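Local coordinates for polysaccharide deacetylase (Bacillus cereus, PDB 4HD5), which probably acts as a zinc-dependent hydrolase that removes acetyl groups from N-acetylated polysaccharides, at residues L184-R189 against K227-E232; M234-V239 against V261-A266. One frame throughout, in Å; residues are numbered along the deposited sequence.

Contact 1: residues L184-R189 against K227-E232; sequences LLTFER and KPAATE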
loop_
_atom_site.group_PDB
_atom_site.type_symbol
_atom_site.label_atom_id
_atom_site.label_comp_id
_atom_site.label_asym_id
_atom_site.label_seq_id
_atom_site.Cartn_x
_atom_site.Cartn_y
_atom_site.Cartn_z
ATOM N N LEU A 184 7.115 -3.985 0.472
ATOM C CA LEU A 184 7.062 -3.031 -0.624
ATOM C C LEU A 184 6.070 -3.514 -1.669
ATOM O O LEU A 184 6.194 -4.616 -2.209
ATOM C CB LEU A 184 8.433 -2.819 -1.258
ATOM C CG LEU A 184 9.423 -1.947 -0.500
ATOM C CD1 LEU A 184 9.624 -2.402 0.933
ATOM C CD2 LEU A 184 10.757 -1.916 -1.239
ATOM N N LEU A 185 5.087 -2.671 -1.938
ATOM C CA LEU A 185 4.003 -3.003 -2.852
ATOM C C LEU A 185 4.003 -2.083 -4.059
ATOM O O LEU A 185 4.693 -1.065 -4.081
ATOM C CB LEU A 185 2.676 -2.867 -2.129
ATOM C CG LEU A 185 2.497 -3.795 -0.925
ATOM C CD1 LEU A 185 1.207 -3.503 -0.204
ATOM C CD2 LEU A 185 2.547 -5.250 -1.370
ATOM N N THR A 186 3.232 -2.485 -5.064
ATOM C CA THR A 186 2.924 -1.667 -6.215
ATOM C C THR A 186 1.409 -1.744 -6.371
ATOM O O THR A 186 0.727 -2.515 -5.650
ATOM C CB THR A 186 3.646 -2.155 -7.492
ATOM O OG1 THR A 186 3.263 -3.499 -7.762
ATOM C CG2 THR A 186 5.178 -2.088 -7.334
ATOM N N PHE A 187 0.865 -0.935 -7.275
ATOM C CA PHE A 187 -0.587 -0.748 -7.332
ATOM C C PHE A 187 -1.373 -1.968 -7.813
ATOM O O PHE A 187 -2.565 -2.105 -7.494
ATOM C CB PHE A 187 -0.942 0.539 -8.079
ATOM C CG PHE A 187 -0.590 1.774 -7.296
ATOM C CD1 PHE A 187 -1.396 2.190 -6.242
ATOM C CD2 PHE A 187 0.583 2.466 -7.547
ATOM C CE1 PHE A 187 -1.055 3.310 -5.490
ATOM C CE2 PHE A 187 0.926 3.584 -6.794
ATOM C CZ PHE A 187 0.106 4.003 -5.770
ATOM N N GLU A 188 -0.698 -2.869 -8.522
ATOM C CA GLU A 188 -1.273 -4.165 -8.867
ATOM C C GLU A 188 -1.609 -5.002 -7.628
ATOM O O GLU A 188 -2.415 -5.934 -7.712
ATOM C CB GLU A 188 -0.319 -4.956 -9.768
ATOM C CG GLU A 188 0.031 -4.249 -11.072
ATOM C CD GLU A 188 1.314 -3.435 -11.017
ATOM O OE1 GLU A 188 1.843 -3.165 -9.916
ATOM O OE2 GLU A 188 1.790 -3.037 -12.095
ATOM N N ARG A 189 -0.980 -4.692 -6.492
ATOM C CA ARG A 189 -1.228 -5.410 -5.237
ATOM C C ARG A 189 -2.004 -4.560 -4.225
ATOM O O ARG A 189 -1.912 -4.780 -3.004
ATOM C CB ARG A 189 0.095 -5.895 -4.636
ATOM C CG ARG A 189 0.748 -7.029 -5.409
ATOM C CD ARG A 189 1.917 -7.625 -4.643
ATOM N NE ARG A 189 1.472 -8.262 -3.412
ATOM C CZ ARG A 189 2.271 -8.667 -2.423
ATOM N NH1 ARG A 189 3.590 -8.507 -2.486
ATOM N NH2 ARG A 189 1.740 -9.240 -1.353
ATOM N N LYS A 227 11.852 -8.964 -0.980
ATOM C CA LYS A 227 11.449 -8.910 -2.376
ATOM C C LYS A 227 11.035 -7.487 -2.710
ATOM O O LYS A 227 9.870 -7.145 -2.558
ATOM C CB LYS A 227 10.253 -9.828 -2.602
ATOM C CG LYS A 227 10.519 -11.293 -2.316
ATOM C CD LYS A 227 9.225 -12.092 -2.413
ATOM C CE LYS A 227 9.442 -13.544 -2.014
ATOM N NZ LYS A 227 10.514 -14.173 -2.835
ATOM N N PRO A 228 11.979 -6.658 -3.168
ATOM C CA PRO A 228 11.631 -5.254 -3.378
ATOM C C PRO A 228 10.752 -5.042 -4.599
ATOM O O PRO A 228 10.768 -5.829 -5.550
ATOM C CB PRO A 228 12.989 -4.590 -3.590
ATOM C CG PRO A 228 13.819 -5.663 -4.198
ATOM C CD PRO A 228 13.359 -6.952 -3.595
ATOM N N ALA A 229 10.007 -3.951 -4.569
ATOM C CA ALA A 229 9.156 -3.565 -5.668
ATOM C C ALA A 229 9.052 -2.059 -5.613
ATOM O O ALA A 229 9.148 -1.473 -4.541
ATOM C CB ALA A 229 7.790 -4.195 -5.519
ATOM N N ALA A 230 8.892 -1.436 -6.763
ATOM C CA ALA A 230 8.695 0.006 -6.815
ATOM C C ALA A 230 7.935 0.396 -8.064
ATOM O O ALA A 230 7.831 -0.377 -9.020
ATOM C CB ALA A 230 10.038 0.722 -6.779
ATOM N N THR A 231 7.421 1.619 -8.037
ATOM C CA THR A 231 6.637 2.174 -9.111
ATOM C C THR A 231 7.420 3.329 -9.750
ATOM O O THR A 231 7.917 4.205 -9.066
ATOM C CB THR A 231 5.276 2.672 -8.594
ATOM O OG1 THR A 231 4.507 1.555 -8.145
ATOM C CG2 THR A 231 4.492 3.403 -9.692
ATOM N N GLU A 232 7.537 3.304 -11.064
ATOM C CA GLU A 232 8.139 4.392 -11.810
ATOM C C GLU A 232 7.057 5.098 -12.623
ATOM O O GLU A 232 6.417 4.475 -13.468
ATOM C CB GLU A 232 9.201 3.815 -12.743
ATOM C CG GLU A 232 9.772 4.788 -13.754
ATOM C CD GLU A 232 10.648 5.835 -13.095
ATOM O OE1 GLU A 232 11.704 5.439 -12.541
ATOM O OE2 GLU A 232 10.277 7.041 -13.123
HETATM O O HOH W 1 9.091 -6.038 0.296
HETATM O O HOH W 2 7.193 -7.175 -2.030
HETATM O O HOH W 3 5.216 1.247 -5.476
HETATM O O HOH W 4 7.148 -0.169 -3.288
HETATM O O HOH W 5 2.256 0.448 -9.435
#

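Contact 2: residues M234-V239 against V261-A266; sequences MIVDNV and VQSHTA. With ZN (zinc ion), chain B.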
loop_
_atom_site.group_PDB
_atom_site.type_symbol
_atom_site.label_atom_id
_atom_site.label_comp_id
_atom_site.label_asym_id
_atom_site.label_seq_id
_atom_site.Cartn_x
_atom_site.Cartn_y
_atom_site.Cartn_z
ATOM N N MET A 234 6.430 7.246 -15.619
ATOM C CA MET A 234 7.162 7.669 -16.811
ATOM C C MET A 234 6.474 8.776 -17.617
ATOM O O MET A 234 5.279 8.706 -17.889
ATOM C CB MET A 234 7.349 6.461 -17.726
ATOM C CG MET A 234 8.239 6.723 -18.924
ATOM S SD MET A 234 9.982 6.769 -18.480
ATOM C CE MET A 234 10.638 7.698 -19.863
ATOM N N ILE A 235 7.244 9.786 -18.011
ATOM C CA ILE A 235 6.784 10.746 -19.014
ATOM C C ILE A 235 6.863 10.011 -20.350
ATOM O O ILE A 235 7.956 9.790 -20.879
ATOM C CB ILE A 235 7.637 12.031 -19.062
ATOM C CG1 ILE A 235 7.570 12.782 -17.721
ATOM C CG2 ILE A 235 7.161 12.927 -20.199
ATOM C CD1 ILE A 235 8.548 13.940 -17.613
ATOM N N VAL A 236 5.707 9.624 -20.888
ATOM C CA VAL A 236 5.678 8.597 -21.926
ATOM C C VAL A 236 6.356 9.018 -23.234
ATOM O O VAL A 236 7.036 8.204 -23.870
ATOM C CB VAL A 236 4.253 8.071 -22.175
ATOM C CG1 VAL A 236 4.259 7.029 -23.276
ATOM C CG2 VAL A 236 3.680 7.487 -20.884
ATOM N N ASP A 237 6.215 10.282 -23.622
ATOM C CA ASP A 237 6.859 10.749 -24.854
ATOM C C ASP A 237 8.357 10.993 -24.682
ATOM O O ASP A 237 9.040 11.318 -25.653
ATOM C CB ASP A 237 6.183 12.003 -25.436
ATOM C CG ASP A 237 4.806 11.711 -26.040
ATOM O OD1 ASP A 237 4.394 10.532 -26.112
ATOM O OD2 ASP A 237 4.121 12.669 -26.441
ATOM N N ASN A 238 8.875 10.825 -23.471
ATOM C CA ASN A 238 10.325 10.877 -23.264
ATOM C C ASN A 238 11.018 9.523 -23.316
ATOM O O ASN A 238 12.237 9.452 -23.170
ATOM C CB ASN A 238 10.667 11.560 -21.948
ATOM C CG ASN A 238 10.718 13.063 -22.072
ATOM O OD1 ASN A 238 10.624 13.617 -23.168
ATOM N ND2 ASN A 238 10.894 13.731 -20.954
ATOM N N VAL A 239 10.264 8.453 -23.528
ATOM C CA VAL A 239 10.887 7.141 -23.695
ATOM C C VAL A 239 11.851 7.225 -24.892
ATOM O O VAL A 239 11.494 7.750 -25.935
ATOM C CB VAL A 239 9.836 6.026 -23.901
ATOM C CG1 VAL A 239 10.509 4.706 -24.269
ATOM C CG2 VAL A 239 9.011 5.853 -22.631
ATOM N N VAL A 261 5.784 0.009 -14.069
ATOM C CA VAL A 261 5.998 1.262 -14.780
ATOM C C VAL A 261 4.649 1.846 -15.187
ATOM O O VAL A 261 3.853 1.216 -15.884
ATOM C CB VAL A 261 6.975 1.101 -15.963
ATOM C CG1 VAL A 261 7.233 2.446 -16.637
ATOM C CG2 VAL A 261 8.286 0.489 -15.475
ATOM N N GLN A 262 4.392 3.061 -14.710
ATOM C CA GLN A 262 3.077 3.660 -14.796
ATOM C C GLN A 262 3.171 5.065 -15.406
ATOM O O GLN A 262 4.267 5.530 -15.763
ATOM C CB GLN A 262 2.444 3.680 -13.402
ATOM C CG GLN A 262 2.294 2.297 -12.767
ATOM C CD GLN A 262 1.299 1.421 -13.486
ATOM O OE1 GLN A 262 0.265 1.895 -13.946
ATOM N NE2 GLN A 262 1.609 0.130 -13.603
ATOM N N SER A 263 2.028 5.736 -15.529
ATOM C CA SER A 263 1.955 6.954 -16.333
ATOM C C SER A 263 2.317 8.219 -15.586
ATOM O O SER A 263 1.991 8.374 -14.401
ATOM C CB SER A 263 0.546 7.132 -16.905
ATOM O OG SER A 263 0.499 8.212 -17.826
ATOM N N HIS A 264 2.958 9.142 -16.299
ATOM C CA HIS A 264 3.165 10.487 -15.801
ATOM C C HIS A 264 2.652 11.524 -16.807
ATOM O O HIS A 264 3.161 12.644 -16.866
ATOM C CB HIS A 264 4.644 10.692 -15.502
ATOM C CG HIS A 264 4.904 11.694 -14.431
ATOM N ND1 HIS A 264 3.952 12.056 -13.505
ATOM C CD2 HIS A 264 6.013 12.402 -14.123
ATOM C CE1 HIS A 264 4.462 12.941 -12.672
ATOM N NE2 HIS A 264 5.705 13.178 -13.030
ATOM N N THR A 265 1.604 11.132 -17.536
ATOM C CA THR A 265 1.119 11.787 -18.748
ATOM C C THR A 265 2.111 11.618 -19.905
ATOM O O THR A 265 3.207 11.050 -19.735
ATOM C CB THR A 265 0.772 13.285 -18.559
ATOM O OG1 THR A 265 1.970 14.070 -18.567
ATOM C CG2 THR A 265 -0.003 13.506 -17.271
ATOM N N ALA A 266 1.713 12.098 -21.079
ATOM C CA ALA A 266 2.525 11.943 -22.281
ATOM C C ALA A 266 3.662 12.934 -22.307
ATOM O O ALA A 266 4.792 12.580 -22.664
ATOM C CB ALA A 266 1.682 12.098 -23.532
HETATM ZN ZN ZN B . 7.183 14.815 -12.797
#

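Contact 1: residues L184-R189 against K227-E232
Thr186 turns its methyl onto Ala229, Ala230 and Thr231 because OG1 takes the position between backbone N and carbonyl carbon (chi1 59°), which sets CG2 anti to the carbonyl carbon. Thr186 CG2 lies 3.8 Å from Ala229 CB and 3.6 Å from Ala230 O, while Thr186 OG1 turns back to Glu188 OE1, 2.6 Å away and nearly in line with its C-O bond. Leu184 approaches further back along the chain: its CG, also anti to the carbonyl carbon (chi1 -76°), carries CD2 to within 4.2 Å of Pro228 CB, and its CB rests 3.6 Å from Ala229 O. No direct hydrogen bond joins the segments. Waters take that role: one links Leu184 O to Lys227 O, another reaches both Leu185 O and Ala229 O, and a third bridges Phe187 N, at 2.9 Å, to Thr231 OG1. Ala229 N is buried here with no partner in the model. Phe187, whose ring meets Phe201 and Phe320, crosses Thr231 at about a right angle. Strand 199-206 pairs with both strand 183-185 and strand 230-234, and ordered waters join the two segments here, within the distorted, TIM-like beta/alpha barrel of the NodB-type deacetylases.

Contact 2: residues M234-V239 against V261-A266
The imidazole of His264 has Ile235 CG1 3.9 Å from its CD2, approaching obliquely, and the zinc ion at NE2, 2.2 Å away. Its other nitrogen, ND1, is hydrogen-bonded to Ala300 O, and the ring of His268 meets it with the planes inclined at about 65°. The second flat group, the carboxylate of Asp237, touches Ala266, with OD2 3.8 Å from the methyl CB.

Four backbone hydrogen bonds join the two segments. Met234 pairs in parallel with Ser263: its N gives a nearly straight bond to Gln262 O (2.8 Å), whereas its O receives His264 N from above the carbonyl plane, with a bent N-H...O angle of 130°. Past the strand ends the pairing goes on through loop and 3-10 turn. Val236 N meets Thr265 O in the carbonyl plane at 3.1 Å, and Asp237 N lies on a lone pair of Ala266 O at 2.9 Å. Ser263 OG accepts from Thr265 N in an ST turn and also bonds Tyr318 and Ser284. The CG of His264, roughly anti to its backbone N (chi1 -152°), starts the ring on its way to the metal, while CB stays 3.2 Å from Met234 O.

Asp206 and His268 complete the protein ligands, the Asp-His-His set of this deacetylase family, with both histidines in an HxxxH sequence. The bond from His264 N to Met234 O anchors the main chain, while ND1 on Ala300 O and NE2 on the zinc ion restrain the rotation of the ring.

How the contacts relate
Both contacts are largely buried and share strand 230-234, but they meet opposite ends of it. Contact 1, its centre about 8 Å from the chain centre, sits where the strand begins; contact 2, its centre about 22 Å from it, lies where the strand gives way to the loop beside the zinc ion. Contact 1 relies on aliphatic contacts of Leu184, Pro228, Ala229 and the Thr186 methyl, with bridging waters, contact 2 on direct backbone hydrogen bonds and a metal ligand. Their centres are about 17 Å apart, yet they touch: Glu232 O and Gln262 N, 2.8 Å apart, probably form a hydrogen bond, and Thr231 CG2 packs on Gln262 CG. Strands 230-234 and 259-263, adjacent in the parallel sheet, thus connect the two places.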